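Local coordinates for protein diguanylate cyclase with PAS/PAC sensor (Marinobacter aquaeolei, PDB 3H9W) that probably makes cyclic di-GMP from two GTP molecules as a full-length enzyme, of which this chain is the N-terminal PAS sensor domain, at residues Glu38-Ala41 against Thr42-Pro46; Glu50-Val53 against Asn54-Lys58. All coordinates share one frame; numbering follows the deposited sequence.

Contact 1 of 2, residues Glu38-Ala41 against Thr42-Pro46; sequences EDWA and TRMHP
The selenomethionine Met-44 lays its terminal methyl over one face of the Trp-40 indole. CE stands 3.9 Å from the centroid of the six-membered ring and 22° off its normal, a CH-pi contact displaced toward the rim, with CE2 of Trp-40 the nearest ring atom to CE at 3.7 Å. The Met-44 chain leaves its backbone extended and bends only at chi3 (-69°), which turns CE back over the ring. Asp-39 and Arg-43, one helical turn apart, run side by side in the same direction. Their flat ends do not pair: OD1 of Asp-39 lies 4.2 Å from NH2 of Arg-43, well out of the guanidinium plane, so only charge attraction acts between them. OD2 of Asp-39 instead accepts hydrogen bonds from the backbone N of Lys-35 and of Ser-36, and Arg-43 NH1 bonds Ser-33 OG. This is the end of the short helix 37-42 within the PAS fold; Arg-43 leaves helical geometry and centres an inverse gamma turn. At the last turn, Glu-38 O is gripped twice by Thr-42, by N at 2.9 Å and by OG1 at 3.0 Å, from opposite faces of the carbonyl plane. Arg-43 N continues the helical pattern to Asp-39 O (3.0 Å, N-H...O angle 160°). One water donates to both Trp-40 O and Arg-43 O, the distance to Trp-40 O being 2.8 Å.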
ATOM      1  N   GLU A  38      16.243  -2.214 -11.000  1.00 28.68           N
ATOM      2  CA  GLU A  38      17.521  -1.541 -11.194  1.00 24.37           C
ATOM      3  C   GLU A  38      17.320  -0.029 -11.214  1.00 25.66           C
ATOM      4  O   GLU A  38      18.140   0.726 -10.685  1.00 26.33           O
ATOM      5  CB  GLU A  38      18.157  -2.011 -12.510  1.00 33.59           C
ATOM      6  CG  GLU A  38      19.588  -1.539 -12.728  1.00 49.80           C
ATOM      7  CD  GLU A  38      20.206  -2.128 -13.990  1.00 57.09           C
ATOM      8  OE1 GLU A  38      19.789  -1.740 -15.103  1.00 61.34           O
ATOM      9  OE2 GLU A  38      21.104  -2.986 -13.866  1.00 58.84           O
ATOM     10  N   ASP A  39      16.227   0.413 -11.828  1.00 25.35           N
ATOM     11  CA  ASP A  39      15.927   1.846 -11.904  1.00 28.82           C
ATOM     12  C   ASP A  39      15.617   2.378 -10.506  1.00 27.60           C
ATOM     13  O   ASP A  39      16.041   3.470 -10.126  1.00 24.11           O
ATOM     14  CB  ASP A  39      14.730   2.090 -12.826  1.00 26.88           C
ATOM     15  CG  ASP A  39      15.002   1.668 -14.259  1.00 30.65           C
ATOM     16  OD1 ASP A  39      15.982   2.169 -14.848  1.00 32.79           O
ATOM     17  OD2 ASP A  39      14.228   0.847 -14.797  1.00 29.65           O
ATOM     18  N   TRP A  40      14.861   1.593  -9.751  1.00 22.25           N
ATOM     19  CA  TRP A  40      14.486   1.942  -8.386  1.00 23.15           C
ATOM     20  C   TRP A  40      15.742   2.052  -7.522  1.00 23.18           C
ATOM     21  O   TRP A  40      15.895   2.995  -6.741  1.00 20.34           O
ATOM     22  CB  TRP A  40      13.553   0.856  -7.845  1.00 22.90           C
ATOM     23  CG  TRP A  40      13.305   0.896  -6.373  1.00 22.78           C
ATOM     24  CD1 TRP A  40      12.493   1.760  -5.692  1.00 23.89           C
ATOM     25  CD2 TRP A  40      13.859   0.012  -5.397  1.00 21.04           C
ATOM     26  NE1 TRP A  40      12.506   1.464  -4.349  1.00 23.19           N
ATOM     27  CE2 TRP A  40      13.340   0.396  -4.139  1.00 25.52           C
ATOM     28  CE3 TRP A  40      14.746  -1.071  -5.462  1.00 24.58           C
ATOM     29  CZ2 TRP A  40      13.680  -0.264  -2.955  1.00 24.87           C
ATOM     30  CZ3 TRP A  40      15.084  -1.730  -4.281  1.00 29.96           C
ATOM     31  CH2 TRP A  40      14.552  -1.320  -3.046  1.00 25.16           C
ATOM     32  N   ALA A  41      16.642   1.084  -7.671  1.00 21.36           N
ATOM     33  CA  ALA A  41      17.891   1.055  -6.906  1.00 25.17           C
ATOM     34  C   ALA A  41      18.841   2.196  -7.271  1.00 26.82           C
ATOM     35  O   ALA A  41      19.550   2.729  -6.413  1.00 26.80           O
ATOM     36  CB  ALA A  41      18.592  -0.294  -7.114  1.00 24.10           C
ATOM     37  N   THR A  42      18.860   2.566  -8.545  1.00 27.81           N
ATOM     38  CA  THR A  42      19.733   3.638  -9.005  1.00 26.48           C
ATOM     39  C   THR A  42      19.268   5.018  -8.556  1.00 27.43           C
ATOM     40  O   THR A  42      20.074   5.851  -8.152  1.00 26.21           O
ATOM     41  CB  THR A  42      19.849   3.613 -10.542  1.00 32.56           C
ATOM     42  OG1 THR A  42      20.550   2.427 -10.941  1.00 26.62           O
ATOM     43  CG2 THR A  42      20.596   4.839 -11.053  1.00 33.31           C
ATOM     44  N   ARG A  43      17.961   5.248  -8.621  1.00 26.57           N
ATOM     45  CA  ARG A  43      17.379   6.536  -8.253  1.00 22.19           C
ATOM     46  C   ARG A  43      17.183   6.640  -6.746  1.00 26.23           C
ATOM     47  O   ARG A  43      16.072   6.852  -6.252  1.00 23.22           O
ATOM     48  CB  ARG A  43      16.054   6.696  -8.995  1.00 21.02           C
ATOM     49  CG  ARG A  43      16.269   6.665 -10.498  1.00 19.82           C
ATOM     50  CD  ARG A  43      14.984   6.497 -11.294  1.00 27.08           C
ATOM     51  NE  ARG A  43      15.298   6.397 -12.718  1.00 25.08           N
ATOM     52  CZ  ARG A  43      14.396   6.234 -13.678  1.00 30.69           C
ATOM     53  NH1 ARG A  43      13.104   6.152 -13.377  1.00 22.90           N
ATOM     54  NH2 ARG A  43      14.790   6.157 -14.944  1.00 35.27           N
HETATM   55  N   MSE A  44      18.288   6.522  -6.023  1.00 24.14           N
HETATM   56  CA  MSE A  44      18.264   6.548  -4.574  1.00 22.71           C
HETATM   57  C   MSE A  44      19.556   7.163  -4.040  1.00 25.09           C
HETATM   58  O   MSE A  44      20.594   7.120  -4.699  1.00 26.87           O
HETATM   59  CB  MSE A  44      18.117   5.108  -4.078  1.00 26.04           C
HETATM   60  CG  MSE A  44      17.823   4.942  -2.611  1.00 26.46           C
HETATM   61 SE   MSE A  44      17.755   3.060  -2.193  1.00 35.28          SE
HETATM   62  CE  MSE A  44      16.117   2.593  -3.140  1.00 26.77           C
ATOM     63  N   HIS A  45      19.480   7.737  -2.847  1.00 22.89           N
ATOM     64  CA  HIS A  45      20.638   8.354  -2.201  1.00 28.66           C
ATOM     65  C   HIS A  45      21.720   7.285  -2.008  1.00 31.24           C
ATOM     66  O   HIS A  45      21.413   6.138  -1.678  1.00 25.18           O
ATOM     67  CB  HIS A  45      20.203   8.929  -0.856  1.00 25.27           C
ATOM     68  CG  HIS A  45      21.236   9.786  -0.197  1.00 29.79           C
ATOM     69  ND1 HIS A  45      22.408   9.277   0.316  1.00 27.12           N
ATOM     70  CD2 HIS A  45      21.268  11.119   0.038  1.00 28.50           C
ATOM     71  CE1 HIS A  45      23.119  10.260   0.841  1.00 36.15           C
ATOM     72  NE2 HIS A  45      22.449  11.388   0.686  1.00 31.91           N
ATOM     73  N   PRO A  46      23.003   7.644  -2.217  1.00 30.19           N
ATOM     74  CA  PRO A  46      24.098   6.679  -2.058  1.00 27.02           C
ATOM     75  C   PRO A  46      24.198   5.985  -0.698  1.00 27.70           C
ATOM     76  O   PRO A  46      24.550   4.810  -0.630  1.00 33.22           O
ATOM     77  CB  PRO A  46      25.349   7.509  -2.390  1.00 34.36           C
ATOM     78  CG  PRO A  46      24.944   8.910  -2.040  1.00 36.58           C
ATOM     79  CD  PRO A  46      23.529   8.973  -2.578  1.00 32.96           C
TER
HETATM   80  O   HOH W   1      13.953   4.977  -6.169  1.00 22.04           O

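Contact 2 of 2, residues Glu50-Val53 against Asn54-Lys58; sequences EWVV and NFCVK
Trp-51 and Phe-55 lie side by side and point the same way, one turn apart on helix 46-61, an alpha helix of the PAS fold that packs against strand 66-73 of the antiparallel sheet. Trp-51 can be followed outward. From CB, CG sits between the backbone N and the carbonyl carbon (chi1 73°), which sends the indole across the helix axis, not along it. On the five-membered ring, NE1 is hydrogen-bonded to OD1 of Asp-48, a tie that fixes one edge of the indole. On the benzo side, CE3 comes within 4.1 Å of Phe-55 CB, an apolar contact made obliquely to the indole plane. One face of the indole is covered by CG2 of its neighbour Val-52, 3.3 Å above the plane and over its centre, while the side chain also touches Ala-68 on strand 66-73. The turn beneath is held by regular i to i+4 bonds: Phe-55 N meets Trp-51 O at 3.0 Å, and Cys-56 N meets Val-52 O at 2.9 Å with an N-H...O angle of 174°. Val-52 and Cys-56 form the buried side of this turn, CG1 of Val-52 standing 4.1 Å from SG of Cys-56. On another flank, Val-53 CG1 and Val-57 CG2 are 4.3 Å apart, and CG2 of Val-57 sits 3.0 Å from Val-53 O, closer than any other side-chain atom of Val-57 to that carbonyl.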
ATOM      1  N   GLU A  50      23.097   1.713   0.139  1.00 33.89           N
ATOM      2  CA  GLU A  50      23.968   0.881   0.971  1.00 42.37           C
ATOM      3  C   GLU A  50      23.254  -0.122   1.876  1.00 47.50           C
ATOM      4  O   GLU A  50      23.897  -1.009   2.445  1.00 50.45           O
ATOM      5  CB  GLU A  50      24.875   1.771   1.834  1.00 41.49           C
ATOM      6  CG  GLU A  50      26.173   2.202   1.152  1.00 46.44           C
ATOM      7  CD  GLU A  50      26.965   3.235   1.951  1.00 47.39           C
ATOM      8  OE1 GLU A  50      27.037   3.123   3.195  1.00 40.62           O
ATOM      9  OE2 GLU A  50      27.532   4.157   1.327  1.00 54.96           O
ATOM     10  N   TRP A  51      21.934  -0.003   2.013  1.00 40.64           N
ATOM     11  CA  TRP A  51      21.214  -0.925   2.885  1.00 30.00           C
ATOM     12  C   TRP A  51      19.821  -1.314   2.411  1.00 24.39           C
ATOM     13  O   TRP A  51      19.381  -2.443   2.626  1.00 19.80           O
ATOM     14  CB  TRP A  51      21.114  -0.334   4.296  1.00 31.27           C
ATOM     15  CG  TRP A  51      20.154   0.815   4.433  1.00 20.74           C
ATOM     16  CD1 TRP A  51      20.431   2.150   4.312  1.00 19.91           C
ATOM     17  CD2 TRP A  51      18.753   0.722   4.731  1.00 20.91           C
ATOM     18  NE1 TRP A  51      19.287   2.895   4.523  1.00 23.36           N
ATOM     19  CE2 TRP A  51      18.245   2.042   4.782  1.00 24.91           C
ATOM     20  CE3 TRP A  51      17.880  -0.349   4.962  1.00 18.94           C
ATOM     21  CZ2 TRP A  51      16.900   2.317   5.052  1.00 19.97           C
ATOM     22  CZ3 TRP A  51      16.540  -0.075   5.232  1.00 19.85           C
ATOM     23  CH2 TRP A  51      16.065   1.251   5.275  1.00 21.70           C
ATOM     24  N   VAL A  52      19.131  -0.381   1.766  1.00 22.27           N
ATOM     25  CA  VAL A  52      17.769  -0.626   1.295  1.00 21.94           C
ATOM     26  C   VAL A  52      17.654  -1.790   0.312  1.00 22.19           C
ATOM     27  O   VAL A  52      16.779  -2.643   0.447  1.00 23.35           O
ATOM     28  CB  VAL A  52      17.179   0.642   0.642  1.00 21.22           C
ATOM     29  CG1 VAL A  52      15.811   0.331   0.030  1.00 20.60           C
ATOM     30  CG2 VAL A  52      17.049   1.749   1.686  1.00 13.62           C
ATOM     31  N   VAL A  53      18.534  -1.821  -0.678  1.00 24.35           N
ATOM     32  CA  VAL A  53      18.500  -2.886  -1.663  1.00 20.76           C
ATOM     33  C   VAL A  53      18.657  -4.257  -1.007  1.00 20.71           C
ATOM     34  O   VAL A  53      17.844  -5.156  -1.231  1.00 24.87           O
ATOM     35  CB  VAL A  53      19.601  -2.674  -2.727  1.00 30.59           C
ATOM     36  CG1 VAL A  53      19.517  -3.756  -3.796  1.00 38.81           C
ATOM     37  CG2 VAL A  53      19.443  -1.298  -3.356  1.00 28.92           C
ATOM     38  N   ASN A  54      19.684  -4.421  -0.179  1.00 22.63           N
ATOM     39  CA  ASN A  54      19.909  -5.705   0.488  1.00 24.84           C
ATOM     40  C   ASN A  54      18.756  -6.097   1.407  1.00 26.49           C
ATOM     41  O   ASN A  54      18.354  -7.260   1.449  1.00 24.06           O
ATOM     42  CB  ASN A  54      21.211  -5.675   1.296  1.00 33.47           C
ATOM     43  CG  ASN A  54      22.438  -5.527   0.419  1.00 47.52           C
ATOM     44  OD1 ASN A  54      22.520  -6.124  -0.658  1.00 45.63           O
ATOM     45  ND2 ASN A  54      23.408  -4.740   0.881  1.00 49.82           N
ATOM     46  N   PHE A  55      18.235  -5.126   2.146  1.00 24.16           N
ATOM     47  CA  PHE A  55      17.125  -5.382   3.050  1.00 22.80           C
ATOM     48  C   PHE A  55      15.906  -5.865   2.255  1.00 23.92           C
ATOM     49  O   PHE A  55      15.357  -6.931   2.531  1.00 27.56           O
ATOM     50  CB  PHE A  55      16.782  -4.106   3.839  1.00 22.47           C
ATOM     51  CG  PHE A  55      15.551  -4.234   4.692  1.00 21.22           C
ATOM     52  CD1 PHE A  55      15.548  -5.046   5.824  1.00 25.84           C
ATOM     53  CD2 PHE A  55      14.378  -3.591   4.330  1.00 21.63           C
ATOM     54  CE1 PHE A  55      14.387  -5.220   6.575  1.00 29.37           C
ATOM     55  CE2 PHE A  55      13.212  -3.758   5.074  1.00 25.30           C
ATOM     56  CZ  PHE A  55      13.217  -4.573   6.194  1.00 25.62           C
ATOM     57  N   CYS A  56      15.495  -5.103   1.247  1.00 21.88           N
ATOM     58  CA  CYS A  56      14.325  -5.497   0.466  1.00 21.04           C
ATOM     59  C   CYS A  56      14.482  -6.850  -0.223  1.00 29.65           C
ATOM     60  O   CYS A  56      13.537  -7.637  -0.276  1.00 26.73           O
ATOM     61  CB  CYS A  56      13.975  -4.410  -0.555  1.00 25.95           C
ATOM     62  SG  CYS A  56      13.345  -2.897   0.224  1.00 25.47           S
ATOM     63  N   VAL A  57      15.670  -7.120  -0.746  1.00 29.75           N
ATOM     64  CA  VAL A  57      15.930  -8.393  -1.400  1.00 31.59           C
ATOM     65  C   VAL A  57      15.752  -9.543  -0.411  1.00 31.69           C
ATOM     66  O   VAL A  57      15.040 -10.511  -0.683  1.00 34.32           O
ATOM     67  CB  VAL A  57      17.364  -8.435  -1.958  1.00 36.69           C
ATOM     68  CG1 VAL A  57      17.718  -9.850  -2.389  1.00 48.57           C
ATOM     69  CG2 VAL A  57      17.477  -7.492  -3.137  1.00 40.11           C
ATOM     70  N   LYS A  58      16.397  -9.425   0.743  1.00 32.13           N
ATOM     71  CA  LYS A  58      16.325 -10.454   1.776  1.00 33.86           C
ATOM     72  C   LYS A  58      14.892 -10.719   2.233  1.00 32.81           C
ATOM     73  O   LYS A  58      14.472 -11.868   2.342  1.00 33.66           O
ATOM     74  CB  LYS A  58      17.176 -10.045   2.979  1.00 31.89           C
ATOM     75  CG  LYS A  58      17.246 -11.091   4.091  1.00 46.04           C
ATOM     76  CD  LYS A  58      17.937 -12.367   3.621  1.00 58.50           C
ATOM     77  CE  LYS A  58      18.073 -13.371   4.757  1.00 54.13           C
ATOM     78  NZ  LYS A  58      16.742 -13.742   5.314  1.00 59.57           N
TER
HETATM   79  O   HOH W   2      23.308  -3.817   4.096  1.00 48.28           O

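Overall arrangement
Contact 1 closes helix 37-42 and leads through a short loop into helix 46-61, where contact 2 lies, so the two follow in series with centres about 12 Å apart. They also meet directly. The far corner of the Trp-40 indole, CH2, packs 3.7 Å from CG1 of Val-52, and the same CH2 lies 3.8 Å from SG of Cys-56. SE of Met-44 is 3.8 Å from CB of Val-52, while Ala-41 CB and Val-53 CG2 approach to 4.0 Å. Tyr-70 on strand 66-73 joins both, bonding Trp-40 NE1 and touching Met-44 and Val-52. The two helices are thus packed together beside the PAS sheet.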